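PDB 6FN6: fatty acid synthase 1, isoform A from Drosophila melanogaster, which probably makes long-chain saturated fatty acids from acetyl-CoA and malonyl-CoA with NADPH, its dehydratase, enoylreductase and ketoreductase region forming this chain. Local coordinates for residues N269-L275 against V429-G435; L404-L410 against T437-A443; E709-A715 against L733-T738; R779-V784 against C799-N803. All coordinates share one frame; numbering follows the deposited sequence.

Contact 1 (N269-L275 against V429-G435)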
# COMPACT_ATOMS: atom_id res chain seq x y z
N ASN A 269 1.06 -70.69 -36.03
CA ASN A 269 -0.17 -71.33 -35.60
C ASN A 269 0.16 -72.29 -34.46
O ASN A 269 -0.57 -72.39 -33.47
CB ASN A 269 -0.84 -72.08 -36.75
CG ASN A 269 -1.32 -71.15 -37.86
OD1 ASN A 269 -1.24 -71.49 -39.04
ND2 ASN A 269 -1.84 -69.98 -37.48
N ILE A 270 1.26 -73.02 -34.63
CA ILE A 270 1.75 -73.91 -33.59
C ILE A 270 2.97 -73.27 -32.94
O ILE A 270 4.08 -73.32 -33.47
CB ILE A 270 2.09 -75.31 -34.15
CG1 ILE A 270 0.95 -75.83 -35.03
CG2 ILE A 270 2.39 -76.27 -33.02
CD1 ILE A 270 -0.41 -75.91 -34.34
N ASN A 271 2.76 -72.64 -31.79
CA ASN A 271 3.83 -71.93 -31.10
C ASN A 271 4.13 -72.61 -29.77
O ASN A 271 3.30 -72.62 -28.86
CB ASN A 271 3.44 -70.47 -30.89
CG ASN A 271 4.63 -69.59 -30.55
OD1 ASN A 271 5.78 -69.96 -30.78
ND2 ASN A 271 4.35 -68.40 -30.02
N THR A 272 5.33 -73.17 -29.66
CA THR A 272 5.73 -73.89 -28.45
C THR A 272 6.53 -73.00 -27.51
O THR A 272 7.08 -73.47 -26.52
CB THR A 272 6.58 -75.13 -28.79
OG1 THR A 272 7.78 -74.72 -29.46
CG2 THR A 272 5.80 -76.09 -29.69
N THR A 273 6.59 -71.71 -27.84
CA THR A 273 7.27 -70.74 -26.99
C THR A 273 6.26 -69.76 -26.42
O THR A 273 5.43 -69.20 -27.15
CB THR A 273 8.35 -69.97 -27.77
OG1 THR A 273 9.27 -70.90 -28.35
CG2 THR A 273 9.10 -69.02 -26.84
N ASP A 274 6.33 -69.54 -25.11
CA ASP A 274 5.44 -68.58 -24.46
C ASP A 274 5.63 -67.20 -25.08
O ASP A 274 6.74 -66.83 -25.46
CB ASP A 274 5.71 -68.54 -22.95
CG ASP A 274 5.32 -69.82 -22.25
OD1 ASP A 274 4.99 -70.81 -22.94
OD2 ASP A 274 5.34 -69.84 -21.00
N LEU A 275 4.54 -66.46 -25.19
CA LEU A 275 4.57 -65.16 -25.83
C LEU A 275 5.21 -64.11 -24.93
O LEU A 275 5.49 -62.99 -25.36
CB LEU A 275 3.15 -64.73 -26.22
CG LEU A 275 2.53 -65.57 -27.34
CD1 LEU A 275 1.02 -65.33 -27.45
CD2 LEU A 275 3.21 -65.28 -28.67
N VAL A 429 -6.61 -75.10 -35.18
CA VAL A 429 -6.16 -73.98 -35.99
C VAL A 429 -4.87 -73.43 -35.41
O VAL A 429 -3.91 -73.17 -36.15
CB VAL A 429 -7.25 -72.90 -36.09
CG1 VAL A 429 -6.70 -71.65 -36.77
CG2 VAL A 429 -8.46 -73.43 -36.84
N GLN A 430 -4.84 -73.24 -34.10
CA GLN A 430 -3.64 -72.76 -33.43
C GLN A 430 -3.38 -73.55 -32.15
O GLN A 430 -4.30 -74.04 -31.51
CB GLN A 430 -3.76 -71.27 -33.09
CG GLN A 430 -3.62 -70.35 -34.30
CD GLN A 430 -3.16 -68.95 -33.93
OE1 GLN A 430 -2.44 -68.30 -34.69
NE2 GLN A 430 -3.58 -68.47 -32.76
N GLU A 431 -2.10 -73.64 -31.79
CA GLU A 431 -1.70 -74.22 -30.51
C GLU A 431 -0.63 -73.35 -29.87
O GLU A 431 0.50 -73.29 -30.34
CB GLU A 431 -1.18 -75.65 -30.68
CG GLU A 431 -2.26 -76.67 -30.95
CD GLU A 431 -1.69 -78.04 -31.27
OE1 GLU A 431 -0.46 -78.23 -31.15
OE2 GLU A 431 -2.48 -78.94 -31.63
N GLN A 432 -1.01 -72.66 -28.80
CA GLN A 432 -0.09 -71.79 -28.09
C GLN A 432 0.19 -72.34 -26.70
O GLN A 432 -0.73 -72.63 -25.93
CB GLN A 432 -0.64 -70.37 -27.99
CG GLN A 432 0.18 -69.42 -27.12
CD GLN A 432 1.62 -69.29 -27.59
OE1 GLN A 432 1.89 -68.80 -28.69
NE2 GLN A 432 2.56 -69.73 -26.75
N SER A 433 1.47 -72.50 -26.39
CA SER A 433 1.89 -73.02 -25.10
C SER A 433 1.55 -72.02 -24.00
O SER A 433 1.61 -70.81 -24.22
CB SER A 433 3.39 -73.32 -25.09
OG SER A 433 4.14 -72.14 -25.29
N LEU A 434 1.18 -72.54 -22.84
CA LEU A 434 0.97 -71.72 -21.65
C LEU A 434 1.95 -72.24 -20.61
O LEU A 434 1.56 -72.83 -19.60
CB LEU A 434 -0.47 -71.81 -21.16
CG LEU A 434 -1.52 -71.28 -22.14
CD1 LEU A 434 -2.93 -71.55 -21.64
CD2 LEU A 434 -1.32 -69.79 -22.39
N GLY A 435 3.23 -72.03 -20.88
CA GLY A 435 4.28 -72.66 -20.12
C GLY A 435 4.37 -74.09 -20.60
O GLY A 435 4.07 -74.37 -21.76
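The carboxamides of N271 and Q432 stand almost perpendicular, their planes 89° apart: N271 ND2 donates to Q432 OE1 at 2.8 Å, arriving in the Q432 carbonyl plane on a lone pair, while that oxygen sits somewhat off the N271 amide plane. L275 comes against the same carbonyl, its CG 3.6 Å from Q432 OE1. This is the parallel pairing of strand 270-271 with strand 426-433, at one margin of a mixed sheet whose strand order is that of a class I methyltransferase fold with one short strand added; it fits the pseudo-methyltransferase domain known in animal fatty acid synthases.

The other end of the Q432 amide works through both N-H groups of NE2, one to T273 O at 2.9 Å, the other to its own neighbour S433 O. Both acceptors lie close to the Q432 amide plane, so the rotation of the group is set, yet T273 O is approached from above its own carbonyl plane. The side chain gets there with CG anti to the backbone N (chi1 173°) and a bend at chi2. N269 O and N271 O take the amides of E431 and S433, and E431 O takes that of N271. On the face carrying I270, its CD1 rests 3.7 Å from E431 CB, and the E431 carboxylate goes on to R418 and Y413. Where the strand ends, D274 OD1 accepts two bonds, from S433 OG at 2.8 Å and from G435 N at 3.0 Å.

Contact 2 (L404-L410 against T437-A443)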
# COMPACT_ATOMS: atom_id res chain seq x y z
N LEU A 404 -13.43 -72.50 -31.15
CA LEU A 404 -13.39 -72.96 -29.77
C LEU A 404 -12.05 -72.59 -29.15
O LEU A 404 -10.99 -72.98 -29.65
CB LEU A 404 -13.58 -74.48 -29.69
CG LEU A 404 -14.91 -75.08 -30.16
CD1 LEU A 404 -14.85 -76.59 -30.05
CD2 LEU A 404 -16.08 -74.53 -29.37
N ILE A 405 -12.09 -71.81 -28.08
CA ILE A 405 -10.88 -71.47 -27.34
C ILE A 405 -10.80 -72.40 -26.14
O ILE A 405 -11.53 -72.23 -25.17
CB ILE A 405 -10.86 -69.99 -26.91
CG1 ILE A 405 -11.20 -69.07 -28.09
CG2 ILE A 405 -9.50 -69.63 -26.34
CD1 ILE A 405 -11.34 -67.61 -27.71
N LEU A 406 -9.92 -73.39 -26.22
CA LEU A 406 -9.83 -74.41 -25.19
C LEU A 406 -8.46 -74.41 -24.52
O LEU A 406 -7.45 -74.69 -25.15
CB LEU A 406 -10.12 -75.79 -25.78
CG LEU A 406 -11.42 -75.92 -26.57
CD1 LEU A 406 -11.52 -77.28 -27.23
CD2 LEU A 406 -12.63 -75.67 -25.69
N GLU A 407 -8.44 -74.08 -23.23
CA GLU A 407 -7.22 -74.19 -22.44
C GLU A 407 -7.16 -75.61 -21.87
O GLU A 407 -8.09 -76.05 -21.19
CB GLU A 407 -7.18 -73.15 -21.32
CG GLU A 407 -6.06 -73.36 -20.30
CD GLU A 407 -5.91 -72.20 -19.33
OE1 GLU A 407 -6.36 -71.08 -19.65
OE2 GLU A 407 -5.34 -72.41 -18.23
N GLU A 408 -6.08 -76.31 -22.17
CA GLU A 408 -5.95 -77.71 -21.77
C GLU A 408 -4.60 -77.97 -21.11
O GLU A 408 -3.68 -77.16 -21.23
CB GLU A 408 -6.10 -78.62 -23.00
CG GLU A 408 -7.42 -78.47 -23.74
CD GLU A 408 -8.59 -79.07 -22.98
OE1 GLU A 408 -8.37 -80.01 -22.19
OE2 GLU A 408 -9.72 -78.58 -23.16
N THR A 409 -4.50 -79.09 -20.41
CA THR A 409 -3.22 -79.54 -19.90
C THR A 409 -2.50 -80.27 -21.04
O THR A 409 -3.11 -81.07 -21.75
CB THR A 409 -3.37 -80.48 -18.69
OG1 THR A 409 -4.04 -81.68 -19.08
CG2 THR A 409 -4.16 -79.79 -17.59
N LEU A 410 -1.22 -79.98 -21.20
CA LEU A 410 -0.45 -80.50 -22.33
C LEU A 410 -0.43 -82.03 -22.41
O LEU A 410 -0.70 -82.60 -23.47
CB LEU A 410 0.98 -79.97 -22.29
CG LEU A 410 1.87 -80.32 -23.49
CD1 LEU A 410 1.22 -79.94 -24.81
CD2 LEU A 410 3.22 -79.63 -23.35
N THR A 437 3.10 -78.17 -19.62
CA THR A 437 1.94 -78.80 -18.98
C THR A 437 0.61 -78.13 -19.33
O THR A 437 -0.44 -78.61 -18.91
CB THR A 437 2.07 -78.84 -17.43
OG1 THR A 437 2.39 -77.54 -16.92
CG2 THR A 437 3.13 -79.84 -17.01
N ARG A 438 0.64 -77.03 -20.08
CA ARG A 438 -0.61 -76.38 -20.49
C ARG A 438 -0.48 -75.76 -21.88
O ARG A 438 0.61 -75.38 -22.30
CB ARG A 438 -1.04 -75.32 -19.48
CG ARG A 438 -1.64 -75.89 -18.21
CD ARG A 438 -2.54 -74.87 -17.51
NE ARG A 438 -3.33 -75.49 -16.45
CZ ARG A 438 -4.53 -76.02 -16.62
NH1 ARG A 438 -5.11 -76.03 -17.81
NH2 ARG A 438 -5.17 -76.56 -15.58
N VAL A 439 -1.61 -75.66 -22.57
CA VAL A 439 -1.64 -75.15 -23.93
C VAL A 439 -2.99 -74.49 -24.24
O VAL A 439 -4.03 -74.95 -23.76
CB VAL A 439 -1.34 -76.28 -24.95
CG1 VAL A 439 -2.37 -77.40 -24.83
CG2 VAL A 439 -1.29 -75.73 -26.37
N LEU A 440 -2.96 -73.42 -25.02
CA LEU A 440 -4.20 -72.80 -25.49
C LEU A 440 -4.46 -73.25 -26.93
O LEU A 440 -3.64 -73.05 -27.82
CB LEU A 440 -4.11 -71.28 -25.41
CG LEU A 440 -5.42 -70.51 -25.63
CD1 LEU A 440 -6.43 -70.80 -24.52
CD2 LEU A 440 -5.17 -69.01 -25.75
N VAL A 441 -5.62 -73.87 -27.15
CA VAL A 441 -5.95 -74.43 -28.45
C VAL A 441 -7.13 -73.69 -29.06
O VAL A 441 -8.19 -73.57 -28.45
CB VAL A 441 -6.27 -75.94 -28.33
CG1 VAL A 441 -6.52 -76.55 -29.70
CG2 VAL A 441 -5.13 -76.68 -27.63
N LEU A 442 -6.94 -73.21 -30.29
CA LEU A 442 -8.02 -72.61 -31.05
C LEU A 442 -8.49 -73.62 -32.11
O LEU A 442 -7.73 -74.00 -33.00
CB LEU A 442 -7.56 -71.31 -31.71
CG LEU A 442 -8.65 -70.48 -32.40
CD1 LEU A 442 -9.67 -69.96 -31.41
CD2 LEU A 442 -8.03 -69.33 -33.18
N ALA A 443 -9.75 -74.03 -32.01
CA ALA A 443 -10.28 -75.08 -32.88
C ALA A 443 -11.41 -74.55 -33.76
O ALA A 443 -12.08 -73.58 -33.42
CB ALA A 443 -10.77 -76.26 -32.05
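R438 reaches back over the neighbouring strand and lays one face of its guanidinium against T409, whose CG2 sits 3.7 Å above the plane and toward its rim. E407 approaches the same group at a steep tilt, carboxylate and guanidinium planes 76° apart. E407 OE2 is 3.7 Å from R438 NH1 and well out of the guanidinium plane, so no N-H points at it: this is a long salt bridge of charge alone, and E407 has its stronger partner in R283, from helix 279-296.

Farther along the same face the side chains are aliphatic. I405 splits its two branches between two leucines: CG2 meets L440 CD1 at 3.8 Å, and CG1 meets L442 CD1, also at 3.8 Å. Both leucines hold CG anti to the backbone N (chi1 -169° for L440), which, with the bend at chi2, brings their CD1 methyls to I405; helix 279-296 covers this layer. On the other face L404 CB and A443 CB lie 4.1 Å apart, while Y413 of helix 410-423 packs on E408, V439 and V441.

Beneath the side chains run paired amides, L404 with A443, L406 with V441 and E408 with V439, the last giving E408 N to V439 O at 2.9 Å. An antiparallel strand inserted into an otherwise parallel sheet, here 438-445 between 402-409 and 426-433, is the hallmark of the class I methyltransferase fold, consistent with a pseudo-methyltransferase domain.

Contact 3 (E709-A715 against L733-T738)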
# COMPACT_ATOMS: atom_id res chain seq x y z
N GLU A 709 20.58 -3.32 17.23
CA GLU A 709 19.26 -3.07 16.66
C GLU A 709 18.29 -4.19 17.00
O GLU A 709 18.71 -5.26 17.45
CB GLU A 709 19.35 -2.92 15.13
CG GLU A 709 20.05 -1.65 14.67
CD GLU A 709 19.94 -1.43 13.17
OE1 GLU A 709 20.05 -2.42 12.41
OE2 GLU A 709 19.75 -0.27 12.75
N LYS A 710 17.00 -3.93 16.81
CA LYS A 710 15.96 -4.92 17.04
C LYS A 710 15.43 -5.44 15.71
O LYS A 710 15.09 -4.66 14.82
CB LYS A 710 14.81 -4.33 17.86
CG LYS A 710 15.23 -3.70 19.18
CD LYS A 710 14.05 -2.95 19.81
CE LYS A 710 14.43 -2.34 21.15
NZ LYS A 710 13.33 -1.48 21.68
N ILE A 711 15.37 -6.76 15.55
CA ILE A 711 14.84 -7.35 14.32
C ILE A 711 13.75 -8.37 14.61
O ILE A 711 13.87 -9.19 15.52
CB ILE A 711 15.97 -7.99 13.49
CG1 ILE A 711 15.42 -8.44 12.13
CG2 ILE A 711 16.57 -9.18 14.23
CD1 ILE A 711 16.50 -8.71 11.10
N LEU A 712 12.69 -8.32 13.80
CA LEU A 712 11.60 -9.28 13.90
C LEU A 712 11.74 -10.32 12.80
O LEU A 712 11.53 -10.03 11.63
CB LEU A 712 10.25 -8.57 13.79
CG LEU A 712 9.01 -9.48 13.74
CD1 LEU A 712 8.90 -10.32 15.00
CD2 LEU A 712 7.75 -8.66 13.53
N ILE A 713 12.11 -11.54 13.20
CA ILE A 713 12.26 -12.65 12.26
C ILE A 713 11.04 -13.55 12.35
O ILE A 713 10.89 -14.32 13.30
CB ILE A 713 13.54 -13.48 12.54
CG1 ILE A 713 14.75 -12.57 12.79
CG2 ILE A 713 13.80 -14.44 11.39
CD1 ILE A 713 15.20 -11.79 11.59
N HIS A 714 10.16 -13.47 11.35
CA HIS A 714 9.00 -14.34 11.30
C HIS A 714 9.42 -15.75 10.90
O HIS A 714 10.49 -15.95 10.32
CB HIS A 714 7.96 -13.80 10.31
CG HIS A 714 7.08 -12.74 10.88
ND1 HIS A 714 6.60 -12.78 12.17
CD2 HIS A 714 6.59 -11.60 10.33
CE1 HIS A 714 5.85 -11.72 12.40
NE2 HIS A 714 5.82 -10.99 11.30
N ALA A 715 8.59 -16.73 11.24
CA ALA A 715 8.87 -18.13 10.94
C ALA A 715 10.23 -18.54 11.48
O ALA A 715 11.08 -19.03 10.74
CB ALA A 715 8.80 -18.37 9.43
N LEU A 733 22.19 -8.33 17.39
CA LEU A 733 20.87 -7.70 17.41
C LEU A 733 19.96 -8.34 18.45
O LEU A 733 20.14 -9.50 18.82
CB LEU A 733 20.21 -7.78 16.03
CG LEU A 733 20.66 -6.78 14.97
CD1 LEU A 733 22.10 -7.03 14.54
CD2 LEU A 733 19.72 -6.81 13.78
N THR A 734 18.99 -7.57 18.92
CA THR A 734 17.90 -8.11 19.72
C THR A 734 16.89 -8.74 18.77
O THR A 734 16.44 -8.11 17.81
CB THR A 734 17.24 -7.03 20.59
OG1 THR A 734 18.16 -6.59 21.60
CG2 THR A 734 15.97 -7.56 21.26
N VAL A 735 16.54 -10.00 19.02
CA VAL A 735 15.70 -10.75 18.11
C VAL A 735 14.31 -11.02 18.68
O VAL A 735 14.16 -11.49 19.81
CB VAL A 735 16.39 -12.07 17.71
CG1 VAL A 735 15.47 -12.95 16.90
CG2 VAL A 735 17.66 -11.78 16.92
N PHE A 736 13.30 -10.72 17.86
CA PHE A 736 11.93 -11.16 18.11
C PHE A 736 11.58 -12.20 17.04
O PHE A 736 12.03 -12.09 15.90
CB PHE A 736 10.96 -9.98 18.07
CG PHE A 736 11.15 -9.00 19.19
CD1 PHE A 736 10.48 -9.15 20.39
CD2 PHE A 736 12.01 -7.92 19.04
CE1 PHE A 736 10.66 -8.25 21.42
CE2 PHE A 736 12.20 -7.01 20.07
CZ PHE A 736 11.52 -7.18 21.26
N THR A 737 10.80 -13.21 17.40
CA THR A 737 10.39 -14.22 16.43
C THR A 737 8.98 -14.73 16.67
O THR A 737 8.33 -14.39 17.66
CB THR A 737 11.33 -15.45 16.44
OG1 THR A 737 11.32 -16.07 17.73
CG2 THR A 737 12.74 -15.04 16.09
N THR A 738 8.51 -15.55 15.73
CA THR A 738 7.21 -16.20 15.85
C THR A 738 7.34 -17.67 15.45
O THR A 738 8.26 -18.04 14.72
CB THR A 738 6.16 -15.51 14.97
OG1 THR A 738 6.67 -15.34 13.64
CG2 THR A 738 5.81 -14.14 15.55
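Backbone hydrogen bonds make the ladder between E709-A715 and L733-T738: E709 O takes T734 N, T734 O takes I711 N at 2.8 Å, I711 O takes F736 N almost straight (178° at the hydrogen), and F736 O takes I713 N. K710, I711 and L712 thus pair in parallel with T734, V735 and F736.

Apolar packing goes on both faces. L733 CD2 meets I711 CB at 3.9 Å, and I711 and V735 lie side by side, their CG2 methyls also 3.9 Å apart. On the opposite face L712 crosses F736 at about a right angle, with L712 CD1 3.7 Å from F736 CB, and K710 CB lies at the edge of the phenyl ring. Helix 719-731 joins the two strands, giving the beta-alpha-beta unit of a Rossmann-type nucleotide-binding domain, which fits the enoylreductase; the helix packs on I713, V735 and T737. The side chain of I713 also touches a glycine-rich turn of the kind that commonly carries the dinucleotide in such folds.

Polar side chains meet where the ladder ends. H714 ND1 and T738 OG1 are hydrogen-bonded at 3.0 Å, the hydroxyl lying at the ring edge, and either could donate. T738 CG2 borders the same edge, and L712 CG sits over one ring face. The far nitrogen, H714 NE2, bonds S796, and A715 N adds a weak bond to T738 OG1 at 3.4 Å.

Contact 4 (R779-V784 against C799-N803)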
# COMPACT_ATOMS: atom_id res chain seq x y z
N ARG A 779 8.00 1.50 20.58
CA ARG A 779 9.09 1.93 19.70
C ARG A 779 9.12 1.13 18.41
O ARG A 779 9.33 1.68 17.33
CB ARG A 779 10.43 1.80 20.42
CG ARG A 779 10.67 2.84 21.51
CD ARG A 779 11.23 4.13 20.93
NE ARG A 779 10.19 4.96 20.32
CZ ARG A 779 10.42 6.02 19.55
NH1 ARG A 779 9.41 6.70 19.03
NH2 ARG A 779 11.67 6.39 19.29
N GLY A 780 8.91 -0.18 18.52
CA GLY A 780 8.98 -1.07 17.37
C GLY A 780 10.37 -1.64 17.15
O GLY A 780 11.21 -1.59 18.05
N VAL A 781 10.60 -2.18 15.96
CA VAL A 781 11.90 -2.76 15.62
C VAL A 781 12.50 -2.04 14.42
O VAL A 781 11.81 -1.32 13.71
CB VAL A 781 11.78 -4.28 15.36
CG1 VAL A 781 11.37 -5.00 16.63
CG2 VAL A 781 10.78 -4.56 14.23
N ASP A 782 13.80 -2.26 14.20
CA ASP A 782 14.52 -1.59 13.11
C ASP A 782 14.43 -2.35 11.80
O ASP A 782 14.55 -1.76 10.73
CB ASP A 782 15.99 -1.41 13.49
CG ASP A 782 16.17 -0.59 14.75
OD1 ASP A 782 15.89 0.63 14.71
OD2 ASP A 782 16.58 -1.17 15.78
N LEU A 783 14.26 -3.67 11.87
CA LEU A 783 14.11 -4.48 10.67
C LEU A 783 13.05 -5.54 10.86
O LEU A 783 12.84 -6.04 11.97
CB LEU A 783 15.43 -5.15 10.28
CG LEU A 783 16.69 -4.30 10.22
CD1 LEU A 783 17.58 -4.61 11.41
CD2 LEU A 783 17.44 -4.52 8.91
N VAL A 784 12.38 -5.89 9.77
CA VAL A 784 11.44 -7.00 9.76
C VAL A 784 11.77 -7.90 8.58
O VAL A 784 11.79 -7.45 7.43
CB VAL A 784 9.98 -6.51 9.68
CG1 VAL A 784 9.01 -7.68 9.67
CG2 VAL A 784 9.67 -5.57 10.84
N CYS A 799 4.65 -3.03 13.24
CA CYS A 799 5.75 -3.31 14.16
C CYS A 799 7.01 -2.51 13.82
O CYS A 799 7.96 -2.46 14.60
CB CYS A 799 6.09 -4.80 14.16
SG CYS A 799 4.87 -5.84 14.97
N LEU A 800 7.02 -1.88 12.65
CA LEU A 800 8.19 -1.16 12.19
C LEU A 800 8.32 0.21 12.87
O LEU A 800 7.40 1.02 12.84
CB LEU A 800 8.15 -0.98 10.68
CG LEU A 800 9.49 -0.68 9.99
CD1 LEU A 800 10.48 -1.81 10.21
CD2 LEU A 800 9.29 -0.44 8.51
N GLY A 801 9.48 0.44 13.48
CA GLY A 801 9.77 1.69 14.16
C GLY A 801 10.48 2.68 13.26
O GLY A 801 10.74 2.40 12.09
N LEU A 802 10.79 3.85 13.81
CA LEU A 802 11.45 4.92 13.06
C LEU A 802 12.70 4.42 12.35
O LEU A 802 13.48 3.64 12.89
CB LEU A 802 11.80 6.08 13.99
CG LEU A 802 10.61 6.83 14.60
CD1 LEU A 802 11.05 7.73 15.75
CD2 LEU A 802 9.88 7.64 13.53
N ASN A 803 12.88 4.89 11.11
CA ASN A 803 14.02 4.50 10.28
C ASN A 803 14.04 3.00 9.98
O ASN A 803 15.06 2.47 9.54
CB ASN A 803 15.33 4.90 10.95
CG ASN A 803 15.40 6.39 11.22
OD1 ASN A 803 14.89 7.20 10.45
ND2 ASN A 803 16.03 6.75 12.34
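V781 bonds through both its backbone N and its O to C799-N803, N donating to C799 O at 3.0 Å and O accepting from G801 N at 2.9 Å, although the overall directions of the two segments are 94° apart. This one parallel bridge, V781 with L800, joins the start of strand 781-786 to the short strand that follows helix 791-797, within the Rossmann-type, zinc-binding-dehydrogenase-like part of the enoylreductase. The chain turns a corner at D782 and again at L802 and N803, so the pairing is brief: beyond it, strand 781-786 goes into the parallel sheet beside strand 710-713 on one side and strand 804-808 on the other.

Glycines bring the backbones close. G780, at positive phi, puts its CA 3.3 Å from C799 O, and G801 CA approaches R779 O at 3.2 Å as a CA-H...O contact.

The side chains of V781 and L800 diverge from the bridge. V781 CG2 stays near C799 O at 3.5 Å and packs on V772 of helix 768-775. L800 turns back: with CG anti to the backbone N (chi1 -160°), its CD1 reaches V784 CG2 at 3.9 Å, a buried apolar touch, and also lies by V781 O. D782 sends its carboxylate to the backbone N of K710, while N803 bonds N828 and packs on S838 of the second subunit. At the exposed end R779, bent at chi2 and chi3, sets both NH1 and NH2 at 3.8 Å from L802 CD1.

How the contacts relate
The four contacts form two pairs on opposite sides of the chain's centre. Contacts 1 and 2, with centres about 9 Å apart, share the pseudo-methyltransferase-like sheet: strands 426-433 and 438-445 are neighbours, and V429 N probably donates to L442 O at 2.7 Å. Contacts 3 and 4, centres about 10 Å apart, meet across strands 710-713 and 781-786, where D782 N probably bonds K710 O at 2.8 Å. Between the pairs the centres stand about 76 to 86 Å apart, and contacts 1 and 3 come no nearer than about 57 Å between atoms. All four lie away from the predicted dehydratase residues H24 and D175.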